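Local structure of endoglucanase (Thermotoga maritima, 1VHO) at residues Y97-R111 / C143-Q157. The protein probably acts as a metal-dependent aminopeptidase of the M42 family, which binds two divalent metal cations per subunit. Sequence-based numbering, arbitrary orientation.
Sequences YASKVRIYTKNGIER and CERGVRVGDIAVIDQ. Unlike the reference sequence in segment 143-157: Gly-146 (reference Asp). With SO4 (sulfate ion), chain E.
With CG swung away from its own carbonyl carbon and the chain folded at chi2 (-89°), Glu-110 presents both carboxylate oxygens to the loop at the start of segment 143-157 and grips two successive amides. OE1 accepts from Glu-144 N at 3.0 Å and OE2 from Arg-145 N at 3.0 Å, each on the syn side; a forked carboxylate suits this double grip. A water 2.5 Å from Glu-110 OE2 also lies close to Thr-105 OG1 and Gly-146 O, between the loop and the hairpin turn. At the other end Asp-156, its CG trans to the backbone N (chi1 -177°), lies against the backbone of Val-101 and Arg-102 and meets the arginine's guanidinium. The long arginine runs extended from CG to NE and crosses the aspartate at about a right angle; in this salt bridge NH1 meets OD1 on its anti side at 3.0 Å in a bent bond, the guanidinium and carboxylate planes 61° apart. Arg-102 CG meanwhile rests on Val-154 CG2 at 3.7 Å. The carboxylate pairs directly with Arg-102, distantly with Arg-111, and through water with Lys-100. Between these polar ends Arg-102 and Val-154 form a hydrogen-bonded antiparallel pair, and Ile-103 with Ala-153 the non-hydrogen-bonded pair beside it. Ile-103 CG1 lies 3.7 Å from Ala-153 CB, where a small residue lets the branched chain settle close. Lys-106 and Asn-107 of the turn and Arg-145 from the facing loop lie around a less surely placed sulfate, probably from the crystallisation liquor. Asp-18 forms a salt bridge with Arg-102 NH2 and a hydrogen bond with the hydroxyl of Tyr-104. In the six-stranded antiparallel sheet, strand 100-105 lies between 108-113 and 152-155, and 73-79 follows beyond.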
ATOM      1  N   TYR A  97     -16.357   7.124  -1.911  1.00 53.85           N
ATOM      2  CA  TYR A  97     -14.924   7.332  -2.061  1.00 51.93           C
ATOM      3  C   TYR A  97     -14.382   8.030  -0.818  1.00 50.59           C
ATOM      4  O   TYR A  97     -13.866   7.365   0.098  1.00 51.62           O
ATOM      5  CB  TYR A  97     -14.552   8.029  -3.346  1.00 55.08           C
ATOM      6  CG  TYR A  97     -15.162   9.350  -3.716  1.00 59.46           C
ATOM      7  CD1 TYR A  97     -14.467  10.225  -4.562  1.00 61.79           C
ATOM      8  CD2 TYR A  97     -16.401   9.761  -3.250  1.00 60.16           C
ATOM      9  CE1 TYR A  97     -14.992  11.453  -4.914  1.00 64.03           C
ATOM     10  CE2 TYR A  97     -16.934  10.985  -3.596  1.00 62.89           C
ATOM     11  CZ  TYR A  97     -16.230  11.825  -4.429  1.00 64.18           C
ATOM     12  OH  TYR A  97     -16.777  13.037  -4.774  1.00 65.85           O
ATOM     13  N   ALA A  98     -14.558   9.330  -0.734  1.00 46.38           N
ATOM     14  CA  ALA A  98     -14.074  10.120   0.385  1.00 42.36           C
ATOM     15  C   ALA A  98     -15.166  10.995   0.982  1.00 38.47           C
ATOM     16  O   ALA A  98     -15.974  11.562   0.233  1.00 39.38           O
ATOM     17  CB  ALA A  98     -12.966  11.054  -0.157  1.00 41.91           C
ATOM     18  N   SER A  99     -15.245  11.048   2.305  1.00 32.75           N
ATOM     19  CA  SER A  99     -16.257  11.960   2.891  1.00 26.96           C
ATOM     20  C   SER A  99     -15.476  12.851   3.851  1.00 23.32           C
ATOM     21  O   SER A  99     -15.163  13.995   3.485  1.00 22.31           O
ATOM     22  CB  SER A  99     -17.452  11.262   3.463  1.00 26.80           C
ATOM     23  OG  SER A  99     -18.235  12.116   4.284  1.00 24.19           O
ATOM     24  N   LYS A 100     -15.043  12.306   4.987  1.00 18.11           N
ATOM     25  CA  LYS A 100     -14.235  13.098   5.924  1.00 15.80           C
ATOM     26  C   LYS A 100     -12.798  13.187   5.377  1.00 16.36           C
ATOM     27  O   LYS A 100     -12.159  12.183   4.978  1.00 15.98           O
ATOM     28  CB  LYS A 100     -14.185  12.421   7.307  1.00 14.19           C
ATOM     29  CG  LYS A 100     -15.470  12.662   8.160  1.00 16.73           C
ATOM     30  CD  LYS A 100     -15.407  11.867   9.493  1.00 18.44           C
ATOM     31  CE  LYS A 100     -14.205  12.300  10.309  1.00 20.25           C
ATOM     32  NZ  LYS A 100     -14.142  11.634  11.659  1.00 29.18           N
ATOM     33  N   VAL A 101     -12.251  14.404   5.421  1.00 15.81           N
ATOM     34  CA  VAL A 101     -10.923  14.691   5.000  1.00 16.23           C
ATOM     35  C   VAL A 101     -10.190  15.551   6.032  1.00 13.38           C
ATOM     36  O   VAL A 101     -10.831  16.194   6.861  1.00 15.67           O
ATOM     37  CB  VAL A 101     -10.763  15.430   3.644  1.00 20.18           C
ATOM     38  CG1 VAL A 101     -11.153  14.514   2.497  1.00 20.70           C
ATOM     39  CG2 VAL A 101     -11.607  16.735   3.646  1.00 17.98           C
ATOM     40  N   ARG A 102      -8.874  15.395   6.051  1.00 12.84           N
ATOM     41  CA  ARG A 102      -8.045  16.223   6.932  1.00 13.06           C
ATOM     42  C   ARG A 102      -7.054  16.939   6.008  1.00 14.47           C
ATOM     43  O   ARG A 102      -6.458  16.309   5.146  1.00 14.30           O
ATOM     44  CB  ARG A 102      -7.364  15.520   8.083  1.00 14.75           C
ATOM     45  CG  ARG A 102      -6.546  14.275   7.690  1.00 14.02           C
ATOM     46  CD  ARG A 102      -6.272  13.482   8.991  1.00 18.32           C
ATOM     47  NE  ARG A 102      -5.340  12.364   8.806  1.00 16.90           N
ATOM     48  CZ  ARG A 102      -5.511  11.180   9.465  1.00 18.18           C
ATOM     49  NH1 ARG A 102      -6.564  10.986  10.284  1.00 15.42           N
ATOM     50  NH2 ARG A 102      -4.596  10.242   9.350  1.00 14.41           N
ATOM     51  N   ILE A 103      -6.933  18.261   6.204  1.00 14.43           N
ATOM     52  CA  ILE A 103      -6.105  19.043   5.285  1.00 14.84           C
ATOM     53  C   ILE A 103      -4.927  19.705   5.970  1.00 14.92           C
ATOM     54  O   ILE A 103      -5.106  20.341   7.024  1.00 16.02           O
ATOM     55  CB  ILE A 103      -7.004  20.162   4.655  1.00 17.65           C
ATOM     56  CG1 ILE A 103      -8.305  19.593   4.125  1.00 18.07           C
ATOM     57  CG2 ILE A 103      -6.188  20.846   3.525  1.00 15.55           C
ATOM     58  CD1 ILE A 103      -9.239  20.599   3.422  1.00 17.81           C
ATOM     59  N   TYR A 104      -3.739  19.502   5.408  1.00 13.04           N
ATOM     60  CA  TYR A 104      -2.551  20.100   5.975  1.00 13.45           C
ATOM     61  C   TYR A 104      -2.476  21.565   5.582  1.00 14.80           C
ATOM     62  O   TYR A 104      -2.441  21.874   4.384  1.00 14.97           O
ATOM     63  CB  TYR A 104      -1.270  19.380   5.469  1.00 13.93           C
ATOM     64  CG  TYR A 104      -1.186  18.010   6.155  1.00 14.45           C
ATOM     65  CD1 TYR A 104      -1.745  16.882   5.592  1.00 16.33           C
ATOM     66  CD2 TYR A 104      -0.533  17.931   7.385  1.00 15.50           C
ATOM     67  CE1 TYR A 104      -1.690  15.658   6.248  1.00 16.11           C
ATOM     68  CE2 TYR A 104      -0.417  16.699   8.028  1.00 17.38           C
ATOM     69  CZ  TYR A 104      -1.033  15.588   7.456  1.00 16.82           C
ATOM     70  OH  TYR A 104      -0.969  14.396   8.151  1.00 17.52           O
ATOM     71  N   THR A 105      -2.456  22.451   6.560  1.00 17.58           N
ATOM     72  CA  THR A 105      -2.346  23.893   6.271  1.00 20.13           C
ATOM     73  C   THR A 105      -1.135  24.439   7.020  1.00 22.06           C
ATOM     74  O   THR A 105      -0.490  23.810   7.869  1.00 17.73           O
ATOM     75  CB  THR A 105      -3.604  24.661   6.734  1.00 18.90           C
ATOM     76  OG1 THR A 105      -3.616  24.801   8.190  1.00 18.91           O
ATOM     77  CG2 THR A 105      -4.865  23.932   6.298  1.00 21.59           C
ATOM     78  N   LYS A 106      -0.867  25.736   6.759  1.00 22.78           N
ATOM     79  CA  LYS A 106       0.234  26.393   7.476  1.00 23.97           C
ATOM     80  C   LYS A 106      -0.024  26.441   8.962  1.00 25.41           C
ATOM     81  O   LYS A 106       0.944  26.619   9.719  1.00 25.39           O
ATOM     82  CB  LYS A 106       0.435  27.818   6.918  1.00 27.30           C
ATOM     83  CG  LYS A 106      -0.667  28.788   7.313  1.00 31.35           C
ATOM     84  CD  LYS A 106      -0.726  29.963   6.340  1.00 36.58           C
ATOM     85  CE  LYS A 106      -1.033  31.305   6.941  1.00 39.28           C
ATOM     86  NZ  LYS A 106      -1.910  31.261   8.149  1.00 43.38           N
ATOM     87  N   ASN A 107      -1.269  26.352   9.437  1.00 24.35           N
ATOM     88  CA  ASN A 107      -1.602  26.428  10.830  1.00 26.34           C
ATOM     89  C   ASN A 107      -1.784  25.084  11.516  1.00 26.76           C
ATOM     90  O   ASN A 107      -2.022  25.060  12.734  1.00 28.48           O
ATOM     91  CB  ASN A 107      -2.948  27.193  11.011  1.00 28.68           C
ATOM     92  CG  ASN A 107      -2.849  28.588  10.407  1.00 30.73           C
ATOM     93  OD1 ASN A 107      -1.990  29.366  10.812  1.00 35.21           O
ATOM     94  ND2 ASN A 107      -3.692  28.878   9.432  1.00 32.95           N
ATOM     95  N   GLY A 108      -1.710  23.984  10.775  1.00 23.52           N
ATOM     96  CA  GLY A 108      -1.894  22.663  11.438  1.00 23.19           C
ATOM     97  C   GLY A 108      -2.833  21.871  10.506  1.00 23.05           C
ATOM     98  O   GLY A 108      -2.949  22.167   9.321  1.00 25.01           O
ATOM     99  N   ILE A 109      -3.575  20.950  11.038  1.00 20.92           N
ATOM    100  CA  ILE A 109      -4.493  20.134  10.233  1.00 21.79           C
ATOM    101  C   ILE A 109      -5.910  20.637  10.398  1.00 22.69           C
ATOM    102  O   ILE A 109      -6.315  20.873  11.542  1.00 22.77           O
ATOM    103  CB  ILE A 109      -4.361  18.674  10.765  1.00 24.52           C
ATOM    104  CG1 ILE A 109      -2.897  18.246  10.514  1.00 26.52           C
ATOM    105  CG2 ILE A 109      -5.328  17.749  10.057  1.00 21.72           C
ATOM    106  CD1 ILE A 109      -2.614  16.807  10.983  1.00 29.63           C
ATOM    107  N   GLU A 110      -6.630  20.853   9.307  1.00 20.24           N
ATOM    108  CA  GLU A 110      -8.031  21.271   9.391  1.00 20.33           C
ATOM    109  C   GLU A 110      -8.865  20.057   8.953  1.00 19.23           C
ATOM    110  O   GLU A 110      -8.435  19.314   8.037  1.00 19.06           O
ATOM    111  CB  GLU A 110      -8.329  22.425   8.413  1.00 21.94           C
ATOM    112  CG  GLU A 110      -7.534  23.693   8.721  1.00 28.43           C
ATOM    113  CD  GLU A 110      -8.264  24.594   9.696  1.00 34.25           C
ATOM    114  OE1 GLU A 110      -9.377  24.233  10.167  1.00 34.11           O
ATOM    115  OE2 GLU A 110      -7.727  25.673  10.004  1.00 36.99           O
ATOM    116  N   ARG A 111      -9.974  19.790   9.579  1.00 17.96           N
ATOM    117  CA  ARG A 111     -10.827  18.660   9.267  1.00 18.58           C
ATOM    118  C   ARG A 111     -12.161  19.073   8.681  1.00 20.31           C
ATOM    119  O   ARG A 111     -12.760  20.048   9.173  1.00 20.24           O
ATOM    120  CB  ARG A 111     -11.077  17.887  10.587  1.00 21.21           C
ATOM    121  CG  ARG A 111      -9.759  17.169  10.965  1.00 20.75           C
ATOM    122  CD  ARG A 111      -9.895  16.490  12.329  1.00 24.87           C
ATOM    123  NE  ARG A 111      -8.579  15.888  12.619  1.00 29.39           N
ATOM    124  CZ  ARG A 111      -7.566  16.572  13.133  1.00 31.72           C
ATOM    125  NH1 ARG A 111      -6.424  15.934  13.328  1.00 31.82           N
ATOM    126  NH2 ARG A 111      -7.686  17.858  13.485  1.00 33.41           N
ATOM    127  N   CYS A 143     -14.148  25.990   8.533  1.00 33.49           N
ATOM    128  CA  CYS A 143     -12.809  25.762   9.062  1.00 38.15           C
ATOM    129  C   CYS A 143     -12.434  26.755  10.160  1.00 39.46           C
ATOM    130  O   CYS A 143     -12.900  27.876  10.198  1.00 37.87           O
ATOM    131  CB  CYS A 143     -11.693  25.815   8.021  1.00 42.19           C
ATOM    132  SG  CYS A 143     -12.041  25.204   6.412  1.00 38.31           S
ATOM    133  N   GLU A 144     -11.429  26.307  10.922  1.00 41.44           N
ATOM    134  CA  GLU A 144     -10.947  27.134  12.031  1.00 45.21           C
ATOM    135  C   GLU A 144     -10.280  28.386  11.498  1.00 45.80           C
ATOM    136  O   GLU A 144     -10.588  29.501  11.931  1.00 47.86           O
ATOM    137  CB  GLU A 144     -10.001  26.308  12.903  1.00 47.96           C
ATOM    138  CG  GLU A 144     -10.716  25.092  13.511  1.00 53.52           C
ATOM    139  CD  GLU A 144     -11.892  25.533  14.368  1.00 57.05           C
ATOM    140  OE1 GLU A 144     -13.017  25.039  14.121  1.00 60.49           O
ATOM    141  OE2 GLU A 144     -11.689  26.386  15.254  1.00 57.48           O
ATOM    142  N   ARG A 145      -9.313  28.189  10.623  1.00 44.84           N
ATOM    143  CA  ARG A 145      -8.556  29.244   9.996  1.00 44.81           C
ATOM    144  C   ARG A 145      -8.472  28.955   8.494  1.00 44.57           C
ATOM    145  O   ARG A 145      -9.104  28.014   8.006  1.00 44.96           O
ATOM    146  CB  ARG A 145      -7.150  29.403  10.550  1.00 47.76           C
ATOM    147  CG  ARG A 145      -6.876  29.086  11.979  1.00 50.73           C
ATOM    148  CD  ARG A 145      -6.125  30.097  12.766  1.00 55.49           C
ATOM    149  NE  ARG A 145      -5.022  30.810  12.149  1.00 58.22           N
ATOM    150  CZ  ARG A 145      -3.935  31.150  12.858  1.00 59.56           C
ATOM    151  NH1 ARG A 145      -3.870  30.814  14.145  1.00 59.33           N
ATOM    152  NH2 ARG A 145      -2.933  31.804  12.297  1.00 59.24           N
ATOM    153  N   GLY A 146      -7.620  29.681   7.785  1.00 43.40           N
ATOM    154  CA  GLY A 146      -7.499  29.468   6.361  1.00 42.05           C
ATOM    155  C   GLY A 146      -7.149  28.043   5.928  1.00 41.21           C
ATOM    156  O   GLY A 146      -6.980  27.041   6.610  1.00 40.53           O
ATOM    157  N   VAL A 147      -7.226  27.903   4.629  1.00 39.20           N
ATOM    158  CA  VAL A 147      -6.907  26.777   3.782  1.00 36.51           C
ATOM    159  C   VAL A 147      -6.393  27.516   2.533  1.00 35.96           C
ATOM    160  O   VAL A 147      -6.910  28.647   2.334  1.00 36.40           O
ATOM    161  CB  VAL A 147      -8.041  25.819   3.537  1.00 38.51           C
ATOM    162  CG1 VAL A 147      -7.930  25.095   2.201  1.00 39.67           C
ATOM    163  CG2 VAL A 147      -8.130  24.744   4.633  1.00 37.58           C
ATOM    164  N   ARG A 148      -5.339  27.083   1.885  1.00 32.12           N
ATOM    165  CA  ARG A 148      -4.843  27.818   0.722  1.00 30.92           C
ATOM    166  C   ARG A 148      -4.648  26.894  -0.471  1.00 28.45           C
ATOM    167  O   ARG A 148      -4.476  25.687  -0.336  1.00 24.58           O
ATOM    168  CB  ARG A 148      -3.458  28.424   0.996  1.00 34.57           C
ATOM    169  CG  ARG A 148      -3.359  29.531   2.019  1.00 38.81           C
ATOM    170  CD  ARG A 148      -2.156  29.300   2.918  1.00 44.93           C
ATOM    171  NE  ARG A 148      -0.880  29.197   2.232  1.00 48.12           N
ATOM    172  CZ  ARG A 148       0.041  28.261   2.414  1.00 48.95           C
ATOM    173  NH1 ARG A 148      -0.127  27.261   3.273  1.00 44.46           N
ATOM    174  NH2 ARG A 148       1.190  28.294   1.739  1.00 50.79           N
ATOM    175  N   VAL A 149      -4.558  27.536  -1.641  1.00 25.12           N
ATOM    176  CA  VAL A 149      -4.295  26.788  -2.859  1.00 25.16           C
ATOM    177  C   VAL A 149      -2.986  26.043  -2.603  1.00 22.89           C
ATOM    178  O   VAL A 149      -2.081  26.662  -2.050  1.00 23.82           O
ATOM    179  CB  VAL A 149      -4.212  27.731  -4.073  1.00 26.65           C
ATOM    180  CG1 VAL A 149      -3.545  27.048  -5.257  1.00 28.32           C
ATOM    181  CG2 VAL A 149      -5.647  28.138  -4.479  1.00 24.73           C
ATOM    182  N   GLY A 150      -2.906  24.745  -2.927  1.00 20.63           N
ATOM    183  CA  GLY A 150      -1.645  24.040  -2.656  1.00 19.03           C
ATOM    184  C   GLY A 150      -1.705  23.180  -1.388  1.00 18.97           C
ATOM    185  O   GLY A 150      -0.850  22.285  -1.246  1.00 16.30           O
ATOM    186  N   ASP A 151      -2.706  23.386  -0.540  1.00 17.52           N
ATOM    187  CA  ASP A 151      -2.793  22.572   0.694  1.00 19.26           C
ATOM    188  C   ASP A 151      -3.206  21.152   0.278  1.00 17.70           C
ATOM    189  O   ASP A 151      -3.984  20.998  -0.652  1.00 15.72           O
ATOM    190  CB  ASP A 151      -3.768  23.192   1.695  1.00 19.75           C
ATOM    191  CG  ASP A 151      -3.108  24.389   2.427  1.00 18.11           C
ATOM    192  OD1 ASP A 151      -1.879  24.536   2.425  1.00 20.25           O
ATOM    193  OD2 ASP A 151      -3.851  25.186   2.976  1.00 18.97           O
ATOM    194  N   ILE A 152      -2.703  20.159   1.016  1.00 16.61           N
ATOM    195  CA  ILE A 152      -2.977  18.757   0.642  1.00 14.83           C
ATOM    196  C   ILE A 152      -3.925  18.110   1.661  1.00 16.26           C
ATOM    197  O   ILE A 152      -3.743  18.264   2.848  1.00 16.38           O
ATOM    198  CB  ILE A 152      -1.659  17.986   0.629  1.00 15.52           C
ATOM    199  CG1 ILE A 152      -0.703  18.507  -0.502  1.00 16.43           C
ATOM    200  CG2 ILE A 152      -1.872  16.470   0.459  1.00 14.69           C
ATOM    201  CD1 ILE A 152      -1.281  18.317  -1.885  1.00 16.27           C
ATOM    202  N   ALA A 153      -4.881  17.349   1.154  1.00 17.71           N
ATOM    203  CA  ALA A 153      -5.841  16.662   2.022  1.00 16.22           C
ATOM    204  C   ALA A 153      -5.738  15.154   1.828  1.00 16.57           C
ATOM    205  O   ALA A 153      -5.346  14.708   0.759  1.00 16.20           O
ATOM    206  CB  ALA A 153      -7.271  17.066   1.583  1.00 16.59           C
ATOM    207  N   VAL A 154      -6.002  14.390   2.898  1.00 14.01           N
ATOM    208  CA  VAL A 154      -6.053  12.942   2.764  1.00 14.53           C
ATOM    209  C   VAL A 154      -7.371  12.525   3.454  1.00 15.92           C
ATOM    210  O   VAL A 154      -8.003  13.350   4.118  1.00 14.31           O
ATOM    211  CB  VAL A 154      -4.870  12.229   3.434  1.00 16.38           C
ATOM    212  CG1 VAL A 154      -3.544  12.583   2.699  1.00 17.18           C
ATOM    213  CG2 VAL A 154      -4.782  12.678   4.891  1.00 15.40           C
ATOM    214  N   ILE A 155      -7.734  11.266   3.347  1.00 15.07           N
ATOM    215  CA  ILE A 155      -8.936  10.767   4.029  1.00 14.97           C
ATOM    216  C   ILE A 155      -8.701  10.790   5.531  1.00 14.96           C
ATOM    217  O   ILE A 155      -7.640  10.443   6.057  1.00 14.11           O
ATOM    218  CB  ILE A 155      -9.166   9.297   3.569  1.00 15.15           C
ATOM    219  CG1 ILE A 155      -9.650   9.305   2.127  1.00 18.19           C
ATOM    220  CG2 ILE A 155     -10.176   8.592   4.476  1.00 15.92           C
ATOM    221  CD1 ILE A 155     -10.957   9.986   1.932  1.00 25.07           C
ATOM    222  N   ASP A 156      -9.704  11.279   6.282  1.00 13.26           N
ATOM    223  CA  ASP A 156      -9.567  11.366   7.733  1.00 16.00           C
ATOM    224  C   ASP A 156     -10.248  10.123   8.348  1.00 16.30           C
ATOM    225  O   ASP A 156     -11.450  10.125   8.477  1.00 14.89           O
ATOM    226  CB  ASP A 156     -10.214  12.639   8.252  1.00 14.76           C
ATOM    227  CG  ASP A 156     -10.087  12.891   9.731  1.00 19.52           C
ATOM    228  OD1 ASP A 156      -9.298  12.225  10.451  1.00 18.88           O
ATOM    229  OD2 ASP A 156     -10.808  13.766  10.261  1.00 19.11           O
ATOM    230  N   GLN A 157      -9.469   9.091   8.577  1.00 14.62           N
ATOM    231  CA  GLN A 157      -9.996   7.832   9.124  1.00 15.65           C
ATOM    232  C   GLN A 157      -9.031   7.268  10.166  1.00 13.43           C
ATOM    233  O   GLN A 157      -7.823   7.149   9.877  1.00 14.54           O
ATOM    234  CB  GLN A 157     -10.069   6.771   8.009  1.00 15.80           C
ATOM    235  CG  GLN A 157     -10.652   5.403   8.452  1.00 15.18           C
ATOM    236  CD  GLN A 157     -12.129   5.498   8.743  1.00 19.48           C
ATOM    237  OE1 GLN A 157     -12.895   6.229   8.111  1.00 20.78           O
ATOM    238  NE2 GLN A 157     -12.672   4.719   9.713  1.00 17.82           N
TER
HETATM  239  S   SO4 E 353      -4.823  32.180   8.554  1.00 79.18           S
HETATM  240  O1  SO4 E 353      -5.062  30.948   9.366  1.00 80.03           O
HETATM  241  O2  SO4 E 353      -4.364  31.783   7.182  1.00 79.37           O
HETATM  242  O3  SO4 E 353      -6.099  32.953   8.468  1.00 79.85           O
HETATM  243  O4  SO4 E 353      -3.771  33.006   9.226  1.00 79.63           O
HETATM  244  O   HOH W   1     -12.108  13.301  12.610  1.00 24.26           O
HETATM  245  O   HOH W   2     -13.349   9.211  10.545  1.00 27.56           O
HETATM  246  O   HOH W   3     -12.762  15.150   8.925  1.00 19.36           O
HETATM  247  O   HOH W   4      -5.705   8.425  11.428  1.00 16.05           O
HETATM  248  O   HOH W   5      -5.643  26.472   8.774  1.00 29.56           O
HETATM  249  O   HOH W   6      -8.160  13.194  12.526  1.00 30.39           O